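Local coordinates for galactose mutarotase-like protein (Clostridium acetobutylicum, PDB 3OS7) that probably binds carbohydrate and may interconvert the alpha and beta anomers of aldose sugars, as its aldose 1-epimerase relatives do, at residues A[6-10]-A[123-129]; A[66-70]-A[112-116]; A[103-107]-A[215-219]. All coordinates share one frame; numbering follows the deposited sequence.

Contact 1 of 3, residues A[6-10]-A[123-129]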
loop_
_atom_site.group_PDB
_atom_site.type_symbol
_atom_site.label_atom_id
_atom_site.label_comp_id
_atom_site.label_asym_id
_atom_site.label_seq_id
_atom_site.Cartn_x
_atom_site.Cartn_y
_atom_site.Cartn_z
ATOM N N ASP A 6 15.243 17.334 -15.805
ATOM C CA ASP A 6 14.110 16.644 -15.184
ATOM C C ASP A 6 14.544 15.797 -13.979
ATOM O O ASP A 6 13.794 14.928 -13.520
ATOM C CB ASP A 6 13.406 15.780 -16.231
ATOM C CG ASP A 6 14.300 14.687 -16.778
ATOM O OD1 ASP A 6 15.530 14.700 -16.489
ATOM O OD2 ASP A 6 13.775 13.817 -17.510
ATOM N N LEU A 7 15.747 16.067 -13.461
ATOM C CA LEU A 7 16.220 15.447 -12.245
ATOM C C LEU A 7 16.365 16.472 -11.135
ATOM O O LEU A 7 17.218 17.343 -11.216
ATOM C CB LEU A 7 17.557 14.737 -12.499
ATOM C CG LEU A 7 18.234 14.076 -11.301
ATOM C CD1 LEU A 7 17.422 12.827 -10.824
ATOM C CD2 LEU A 7 19.660 13.697 -11.710
ATOM N N TRP A 8 15.552 16.354 -10.082
ATOM C CA TRP A 8 15.581 17.321 -8.981
ATOM C C TRP A 8 14.785 16.858 -7.777
ATOM O O TRP A 8 13.960 15.922 -7.865
ATOM C CB TRP A 8 15.114 18.719 -9.439
ATOM C CG TRP A 8 13.843 18.733 -10.223
ATOM C CD1 TRP A 8 13.723 18.736 -11.580
ATOM C CD2 TRP A 8 12.510 18.723 -9.700
ATOM N NE1 TRP A 8 12.390 18.747 -11.935
ATOM C CE2 TRP A 8 11.627 18.733 -10.803
ATOM C CE3 TRP A 8 11.973 18.734 -8.399
ATOM C CZ2 TRP A 8 10.247 18.753 -10.654
ATOM C CZ3 TRP A 8 10.604 18.742 -8.256
ATOM C CH2 TRP A 8 9.754 18.719 -9.383
ATOM N N ILE A 9 15.054 17.503 -6.653
ATOM C CA ILE A 9 14.321 17.287 -5.403
ATOM C C ILE A 9 14.079 18.654 -4.808
ATOM O O ILE A 9 15.012 19.409 -4.597
ATOM C CB ILE A 9 15.099 16.448 -4.379
ATOM C CG1 ILE A 9 15.453 15.062 -4.970
ATOM C CG2 ILE A 9 14.308 16.338 -3.058
ATOM C CD1 ILE A 9 16.298 14.190 -4.027
ATOM N N LYS A 10 12.826 18.942 -4.477
ATOM C CA LYS A 10 12.413 20.253 -3.940
ATOM C C LYS A 10 11.620 20.053 -2.661
ATOM O O LYS A 10 10.643 19.313 -2.648
ATOM C CB LYS A 10 11.593 21.016 -4.971
ATOM C CG LYS A 10 11.093 22.383 -4.514
ATOM C CD LYS A 10 10.374 23.105 -5.643
ATOM C CE LYS A 10 9.983 24.508 -5.246
ATOM N NZ LYS A 10 9.349 25.239 -6.390
ATOM N N LYS A 123 18.668 12.642 -1.971
ATOM C CA LYS A 123 19.880 12.504 -2.759
ATOM C C LYS A 123 19.559 12.340 -4.216
ATOM O O LYS A 123 18.702 11.515 -4.569
ATOM C CB LYS A 123 20.632 11.252 -2.283
ATOM C CG LYS A 123 21.953 10.911 -2.993
ATOM C CD LYS A 123 22.653 9.785 -2.187
ATOM C CE LYS A 123 24.078 9.501 -2.644
ATOM N NZ LYS A 123 24.093 8.548 -3.764
ATOM N N ILE A 124 20.253 13.112 -5.049
ATOM C CA ILE A 124 20.276 12.859 -6.473
ATOM C C ILE A 124 21.586 12.208 -6.859
ATOM O O ILE A 124 22.660 12.609 -6.412
ATOM C CB ILE A 124 19.913 14.104 -7.310
ATOM C CG1 ILE A 124 20.781 15.313 -7.049
ATOM C CG2 ILE A 124 18.455 14.500 -7.009
ATOM C CD1 ILE A 124 20.423 16.520 -7.961
ATOM N N ASP A 125 21.503 11.158 -7.655
ATOM C CA ASP A 125 22.699 10.373 -7.975
ATOM C C ASP A 125 22.455 9.537 -9.191
ATOM O O ASP A 125 21.439 8.836 -9.276
ATOM C CB ASP A 125 23.080 9.448 -6.817
ATOM C CG ASP A 125 24.415 8.722 -7.055
ATOM O OD1 ASP A 125 25.414 9.394 -7.462
ATOM O OD2 ASP A 125 24.445 7.481 -6.830
ATOM N N GLN A 126 23.469 9.553 -10.057
ATOM C CA GLN A 126 23.350 9.168 -11.444
ATOM C C GLN A 126 22.169 9.967 -11.953
ATOM O O GLN A 126 22.174 11.198 -11.828
ATOM C CB GLN A 126 23.199 7.646 -11.598
ATOM C CG GLN A 126 24.150 6.864 -10.669
ATOM C CD GLN A 126 25.005 5.822 -11.390
ATOM O OE1 GLN A 126 25.357 4.792 -10.810
ATOM N NE2 GLN A 126 25.355 6.095 -12.646
ATOM N N ASP A 127 21.166 9.285 -12.491
ATOM C CA ASP A 127 19.953 9.949 -12.928
ATOM C C ASP A 127 18.737 9.465 -12.126
ATOM O O ASP A 127 17.663 9.318 -12.677
ATOM C CB ASP A 127 19.732 9.736 -14.429
ATOM C CG ASP A 127 20.852 10.359 -15.289
ATOM O OD1 ASP A 127 21.700 11.103 -14.739
ATOM O OD2 ASP A 127 20.881 10.097 -16.514
ATOM N N LYS A 128 18.925 9.246 -10.826
ATOM C CA LYS A 128 17.844 8.845 -9.911
ATOM C C LYS A 128 17.641 9.878 -8.787
ATOM O O LYS A 128 18.602 10.508 -8.359
ATOM C CB LYS A 128 18.192 7.534 -9.240
ATOM C CG LYS A 128 18.461 6.388 -10.236
ATOM C CD LYS A 128 19.045 5.150 -9.549
ATOM C CE LYS A 128 19.587 4.156 -10.581
ATOM N NZ LYS A 128 18.518 3.710 -11.533
ATOM N N ALA A 129 16.412 9.972 -8.275
ATOM C CA ALA A 129 16.112 10.822 -7.134
ATOM C C ALA A 129 15.658 9.924 -6.012
ATOM O O ALA A 129 14.728 9.137 -6.182
ATOM C CB ALA A 129 15.051 11.888 -7.477
#
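Leu7 and Ile9 pack against a beta-hairpin, 123-129, in a contact made by aliphatic side chains. Ile9 meets Ile124 alongside, the two side chains running in opposite senses, with Ile9 CG1 lying 3.7 Å from Ile124 CG2. It is this gamma methyl, not the longer branch, that Ile124 offers to Ile9; CG1 sits between the backbone N and the carbonyl carbon (chi1 56°), leaving CG2 anti to the carbonyl carbon. Ala129 adds its single methyl, CB, which lies 4.1 Å from Ile9 CG1 and 4.2 Å from Leu7 CD1, filling in between the two larger residues.

The second group sets methyls against polar backbone. Leu7 has CG anti to its own backbone N (chi1 177°), and from there CD1 comes to 3.6 Å from Lys128 O on the returning arm of the hairpin. At the other end, Ile9 CD1 comes to 3.5 Å from Lys123 N. These are van der Waals contacts, and the 336 Å² buried between the segments is gained without any polar bond between them.

The polar interactions lie within the hairpin itself. Asp125 and Lys128 bond to each other through N and O in both directions, closing a two-residue turn at Gln126 and Asp127, while Lys123 NZ forms a salt bridge with Asp125 OD2 at 3.3 Å.

Strands 8-10 and 123-125 run antiparallel (173°) with axes 7.4 Å apart, yet each finds its backbone partner elsewhere. Trp8 and Lys10 bond to Ala24 and Arg22 of strand 18-25, and Lys123 to Leu130; Ala129 continues the pairing to Leu159 of strand 151-160. Strand 8-14, one of the two edge strands of the N-terminal sheet, thus leans through its side chains on the hairpin of strands 118-125 and 128-137.

Contact 2 of 3, residues A[66-70]-A[112-116]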
loop_
_atom_site.group_PDB
_atom_site.type_symbol
_atom_site.label_atom_id
_atom_site.label_comp_id
_atom_site.label_asym_id
_atom_site.label_seq_id
_atom_site.Cartn_x
_atom_site.Cartn_y
_atom_site.Cartn_z
ATOM N N LYS A 66 -5.573 14.223 6.793
ATOM C CA LYS A 66 -4.913 13.550 7.917
ATOM C C LYS A 66 -5.829 12.551 8.613
ATOM O O LYS A 66 -5.368 11.519 9.107
ATOM C CB LYS A 66 -4.389 14.561 8.929
ATOM C CG LYS A 66 -3.825 13.945 10.222
ATOM C CD LYS A 66 -3.170 14.985 11.130
ATOM C CE LYS A 66 -4.197 15.814 11.908
ATOM N NZ LYS A 66 -3.561 16.876 12.770
ATOM N N ASN A 67 -7.121 12.858 8.646
ATOM C CA ASN A 67 -8.095 11.970 9.277
ATOM C C ASN A 67 -8.476 10.743 8.453
ATOM O O ASN A 67 -8.930 9.748 9.021
ATOM C CB ASN A 67 -9.347 12.750 9.622
ATOM C CG ASN A 67 -9.166 13.588 10.855
ATOM O OD1 ASN A 67 -8.315 13.288 11.716
ATOM N ND2 ASN A 67 -9.961 14.637 10.963
ATOM N N ARG A 68 -8.268 10.800 7.141
ATOM C CA ARG A 68 -8.557 9.653 6.248
ATOM C C ARG A 68 -7.566 9.620 5.073
ATOM O O ARG A 68 -7.912 9.831 3.918
ATOM C CB ARG A 68 -9.991 9.725 5.747
ATOM C CG ARG A 68 -10.509 8.397 5.247
ATOM C CD ARG A 68 -11.712 8.610 4.380
ATOM N NE ARG A 68 -12.298 7.338 3.961
ATOM C CZ ARG A 68 -13.276 7.244 3.077
ATOM N NH1 ARG A 68 -13.756 8.333 2.510
ATOM N NH2 ARG A 68 -13.737 6.059 2.729
ATOM N N PRO A 69 -6.300 9.338 5.372
ATOM C CA PRO A 69 -5.298 9.381 4.298
ATOM C C PRO A 69 -5.292 8.112 3.461
ATOM O O PRO A 69 -4.716 8.078 2.344
ATOM C CB PRO A 69 -3.989 9.545 5.077
ATOM C CG PRO A 69 -4.238 8.826 6.337
ATOM C CD PRO A 69 -5.674 9.151 6.686
ATOM N N GLN A 70 -5.943 7.068 3.976
ATOM C CA GLN A 70 -5.872 5.779 3.324
ATOM C C GLN A 70 -6.551 5.674 1.948
ATOM O O GLN A 70 -6.367 4.670 1.268
ATOM C CB GLN A 70 -6.422 4.676 4.226
ATOM C CG GLN A 70 -7.886 4.793 4.583
ATOM C CD GLN A 70 -8.079 5.525 5.858
ATOM O OE1 GLN A 70 -7.231 6.313 6.244
ATOM N NE2 GLN A 70 -9.217 5.299 6.527
ATOM N N ILE A 112 0.333 4.515 11.805
ATOM C CA ILE A 112 1.512 5.126 11.213
ATOM C C ILE A 112 1.145 5.892 9.936
ATOM O O ILE A 112 1.783 6.860 9.601
ATOM C CB ILE A 112 2.719 4.142 10.985
ATOM C CG1 ILE A 112 2.388 3.046 9.989
ATOM C CG2 ILE A 112 3.215 3.553 12.336
ATOM C CD1 ILE A 112 3.601 2.117 9.729
ATOM N N LYS A 113 0.063 5.499 9.277
ATOM C CA LYS A 113 -0.435 6.224 8.104
ATOM C C LYS A 113 -0.945 7.632 8.446
ATOM O O LYS A 113 -1.050 8.468 7.564
ATOM C CB LYS A 113 -1.587 5.472 7.422
ATOM C CG LYS A 113 -2.839 5.293 8.269
ATOM C CD LYS A 113 -3.877 4.369 7.561
ATOM C CE LYS A 113 -5.219 4.511 8.169
ATOM N NZ LYS A 113 -5.218 4.458 9.635
ATOM N N ASN A 114 -1.322 7.841 9.707
ATOM C CA ASN A 114 -1.850 9.151 10.161
ATOM C C ASN A 114 -0.795 10.004 10.848
ATOM O O ASN A 114 -1.060 11.145 11.217
ATOM C CB ASN A 114 -2.991 8.945 11.164
ATOM C CG ASN A 114 -4.100 8.024 10.650
ATOM O OD1 ASN A 114 -4.092 6.836 10.938
ATOM N ND2 ASN A 114 -5.066 8.578 9.915
ATOM N N SER A 115 0.393 9.453 11.045
ATOM C CA SER A 115 1.392 10.027 11.957
ATOM C C SER A 115 2.461 10.818 11.237
ATOM O O SER A 115 2.598 10.722 10.026
ATOM C CB SER A 115 2.024 8.901 12.770
ATOM O OG SER A 115 1.042 8.358 13.619
ATOM N N LYS A 116 3.207 11.630 11.980
ATOM C CA LYS A 116 4.280 12.429 11.376
ATOM C C LYS A 116 5.539 11.608 11.209
ATOM O O LYS A 116 6.001 10.988 12.150
ATOM C CB LYS A 116 4.625 13.641 12.236
ATOM C CG LYS A 116 3.482 14.604 12.432
ATOM C CD LYS A 116 3.996 15.942 13.006
ATOM C CE LYS A 116 2.843 16.735 13.589
ATOM N NZ LYS A 116 3.258 18.129 13.943
HETATM O O HOH W 1 -7.417 6.972 9.189
#
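Asn114 donates from ND2 to the main-chain oxygen Lys66 O of the short helix 62-67, joining two connecting segments of the beta-sandwich fold of the galactose mutarotase family. The bond is 3.1 Å long and nearly straight at the hydrogen (168°), and Lys66 O lies in the plane of the Asn114 amide. This is the directly packed side of the contact. The Pro69 and Asn114 side chains cross at about a right angle, with Pro69 CD 3.3 Å from Asn114 ND2, and Pro69 CG rests on the backbone at Lys113 O. Val36 touches the side chains of Lys66 and Pro69. Gln70 and Lys113 also meet directly, Gln70 OE1 lying against the methylene Lys113 CE at 3.3 Å.

The other side is bridged by water. One molecule donates to Asn67 O and to Gln70 OE1 while accepting from Asn114 ND2 at 2.9 Å; its link to Lys113 NZ is weak. Farther out, Gln70 NE2 and Arg68 NH2 bind a tartaric acid molecule, probably from the crystallisation liquor, which may mark a pocket. The Lys113 chain bends at its last torsion (chi4 -47°), and its NZ bonds to Gly110 O and, at 2.9 Å, to Asn114 OD1.

Contact 3 of 3, residues A[103-107]-A[215-219]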
loop_
_atom_site.group_PDB
_atom_site.type_symbol
_atom_site.label_atom_id
_atom_site.label_comp_id
_atom_site.label_asym_id
_atom_site.label_seq_id
_atom_site.Cartn_x
_atom_site.Cartn_y
_atom_site.Cartn_z
ATOM N N LYS A 103 -18.419 -0.663 13.875
ATOM C CA LYS A 103 -19.522 -1.491 13.391
ATOM C C LYS A 103 -19.149 -2.980 13.462
ATOM O O LYS A 103 -19.924 -3.791 13.939
ATOM C CB LYS A 103 -19.922 -1.049 11.962
ATOM C CG LYS A 103 -20.753 -2.038 11.117
ATOM C CD LYS A 103 -21.011 -1.438 9.708
ATOM C CE LYS A 103 -21.043 -2.489 8.598
ATOM N NZ LYS A 103 -22.213 -3.399 8.650
ATOM N N ASN A 104 -17.929 -3.311 13.073
ATOM C CA ASN A 104 -17.478 -4.707 13.086
ATOM C C ASN A 104 -16.595 -5.101 14.314
ATOM O O ASN A 104 -16.091 -6.236 14.391
ATOM C CB ASN A 104 -16.751 -5.013 11.772
ATOM C CG ASN A 104 -17.672 -4.967 10.572
ATOM O OD1 ASN A 104 -18.801 -5.431 10.636
ATOM N ND2 ASN A 104 -17.178 -4.431 9.466
ATOM N N ASN A 105 -16.439 -4.166 15.254
ATOM C CA ASN A 105 -15.631 -4.312 16.473
ATOM C C ASN A 105 -14.224 -4.847 16.214
ATOM O O ASN A 105 -13.849 -5.895 16.715
ATOM C CB ASN A 105 -16.371 -5.169 17.511
ATOM C CG ASN A 105 -15.898 -4.906 18.914
ATOM O OD1 ASN A 105 -16.008 -3.773 19.422
ATOM N ND2 ASN A 105 -15.360 -5.932 19.558
ATOM N N ASN A 106 -13.466 -4.114 15.403
ATOM C CA ASN A 106 -12.101 -4.495 15.067
ATOM C C ASN A 106 -11.142 -3.343 15.287
ATOM O O ASN A 106 -11.561 -2.179 15.377
ATOM C CB ASN A 106 -12.048 -4.913 13.603
ATOM C CG ASN A 106 -12.828 -6.174 13.316
ATOM O OD1 ASN A 106 -12.816 -7.149 14.099
ATOM N ND2 ASN A 106 -13.510 -6.178 12.174
ATOM N N TYR A 107 -9.846 -3.658 15.370
ATOM C CA TYR A 107 -8.798 -2.686 15.136
ATOM C C TYR A 107 -8.374 -2.828 13.689
ATOM O O TYR A 107 -8.170 -3.954 13.209
ATOM C CB TYR A 107 -7.598 -2.865 16.077
ATOM C CG TYR A 107 -6.593 -1.753 15.902
ATOM C CD1 TYR A 107 -6.820 -0.499 16.437
ATOM C CD2 TYR A 107 -5.444 -1.931 15.139
ATOM C CE1 TYR A 107 -5.950 0.531 16.251
ATOM C CE2 TYR A 107 -4.559 -0.881 14.938
ATOM C CZ TYR A 107 -4.827 0.351 15.495
ATOM O OH TYR A 107 -3.966 1.399 15.315
ATOM N N SER A 215 -19.333 -11.739 8.033
ATOM C CA SER A 215 -20.083 -10.482 8.045
ATOM C C SER A 215 -19.342 -9.366 8.802
ATOM O O SER A 215 -19.715 -8.207 8.670
ATOM C CB SER A 215 -21.457 -10.718 8.663
ATOM O OG SER A 215 -21.297 -11.064 10.017
ATOM N N ARG A 216 -18.286 -9.708 9.562
ATOM C CA ARG A 216 -17.405 -8.694 10.172
ATOM C C ARG A 216 -16.147 -8.421 9.347
ATOM O O ARG A 216 -15.230 -7.739 9.781
ATOM C CB ARG A 216 -17.050 -9.129 11.590
ATOM C CG ARG A 216 -18.243 -9.097 12.526
ATOM C CD ARG A 216 -17.921 -9.663 13.880
ATOM N NE ARG A 216 -16.859 -8.893 14.512
ATOM C CZ ARG A 216 -15.952 -9.377 15.354
ATOM N NH1 ARG A 216 -15.931 -10.662 15.697
ATOM N NH2 ARG A 216 -15.048 -8.555 15.867
ATOM N N ASN A 217 -16.126 -8.938 8.124
ATOM C CA ASN A 217 -14.995 -8.829 7.222
ATOM C C ASN A 217 -13.711 -9.527 7.667
ATOM O O ASN A 217 -12.649 -9.216 7.162
ATOM C CB ASN A 217 -14.746 -7.369 6.795
ATOM C CG ASN A 217 -15.844 -6.844 5.871
ATOM O OD1 ASN A 217 -16.487 -7.610 5.170
ATOM N ND2 ASN A 217 -16.048 -5.551 5.869
ATOM N N LEU A 218 -13.849 -10.510 8.552
ATOM C CA LEU A 218 -12.753 -11.374 9.007
ATOM C C LEU A 218 -12.763 -12.647 8.153
ATOM O O LEU A 218 -13.829 -13.143 7.796
ATOM C CB LEU A 218 -12.934 -11.731 10.480
ATOM C CG LEU A 218 -13.010 -10.520 11.414
ATOM C CD1 LEU A 218 -13.564 -10.918 12.809
ATOM C CD2 LEU A 218 -11.673 -9.878 11.504
ATOM N N PRO A 219 -11.577 -13.173 7.818
ATOM C CA PRO A 219 -11.579 -14.414 7.035
ATOM C C PRO A 219 -12.183 -15.558 7.775
ATOM O O PRO A 219 -11.981 -15.707 8.999
ATOM C CB PRO A 219 -10.094 -14.708 6.798
ATOM C CG PRO A 219 -9.375 -13.461 7.166
ATOM C CD PRO A 219 -10.217 -12.702 8.113
#
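Arg216 grips the carbonyl oxygen of Asn104 side-on, with two nitrogens on one acceptor: NE at 2.8 Å and NH2 at 2.9 Å from Asn104 O. That oxygen lies in the guanidinium plane; relative to the carbonyl, NH2 lies in its plane, whereas NE is tilted 34° from it. A weak bond from Arg216 NH2 to Asn105 O, 3.0 Å, continues along the same edge. The Arg216 chain reaches this edge through a bend at chi3 (61°). Leu218 covers one face, CD1 standing 3.7 Å above the centre of the guanidinium. Asp84 and Asp85 complete the first shell with salt bridges to Arg216 NH2. In return, Asn106 ND2 bonds weakly to Arg216 O at 3.3 Å.

The second shell fixes these groups. Asp85 also receives Asn105 ND2. Glu101 takes Asn104 ND2 on OE2 and Asn106 ND2 on OE1, and Asn105 and Asn106 face it in a G1 beta bulge. On the other segment, Asp214 OD1 holds the backbone N of Arg216 and of Leu218.

The contact thereby ties the turn leading into strand 106-108 to the loop between strands 201-213 and 219-220, with strand 82-90 lying beside both.

Contact 1 is a surface contact between an edge strand and a hairpin, made by aliphatic side chains; contacts 2 and 3, both partly buried, are polar and join loops and the ends of short elements through side-chain amides or a guanidinium bonded to main-chain carbonyls. Contact 2 lies closest to the middle of the chain and includes a water, while contact 3 relies on surrounding carboxylates. The loop of 112-116 in contact 2 runs from strand 106-108, held in contact 3, to strand 118-125, held in contact 1. Contacts 1 and 3 sit on opposite sides of the chain's centre, their own centres about 44 Å apart; contacts 2 and 3 approach to about 6 Å between nearest atoms without touching.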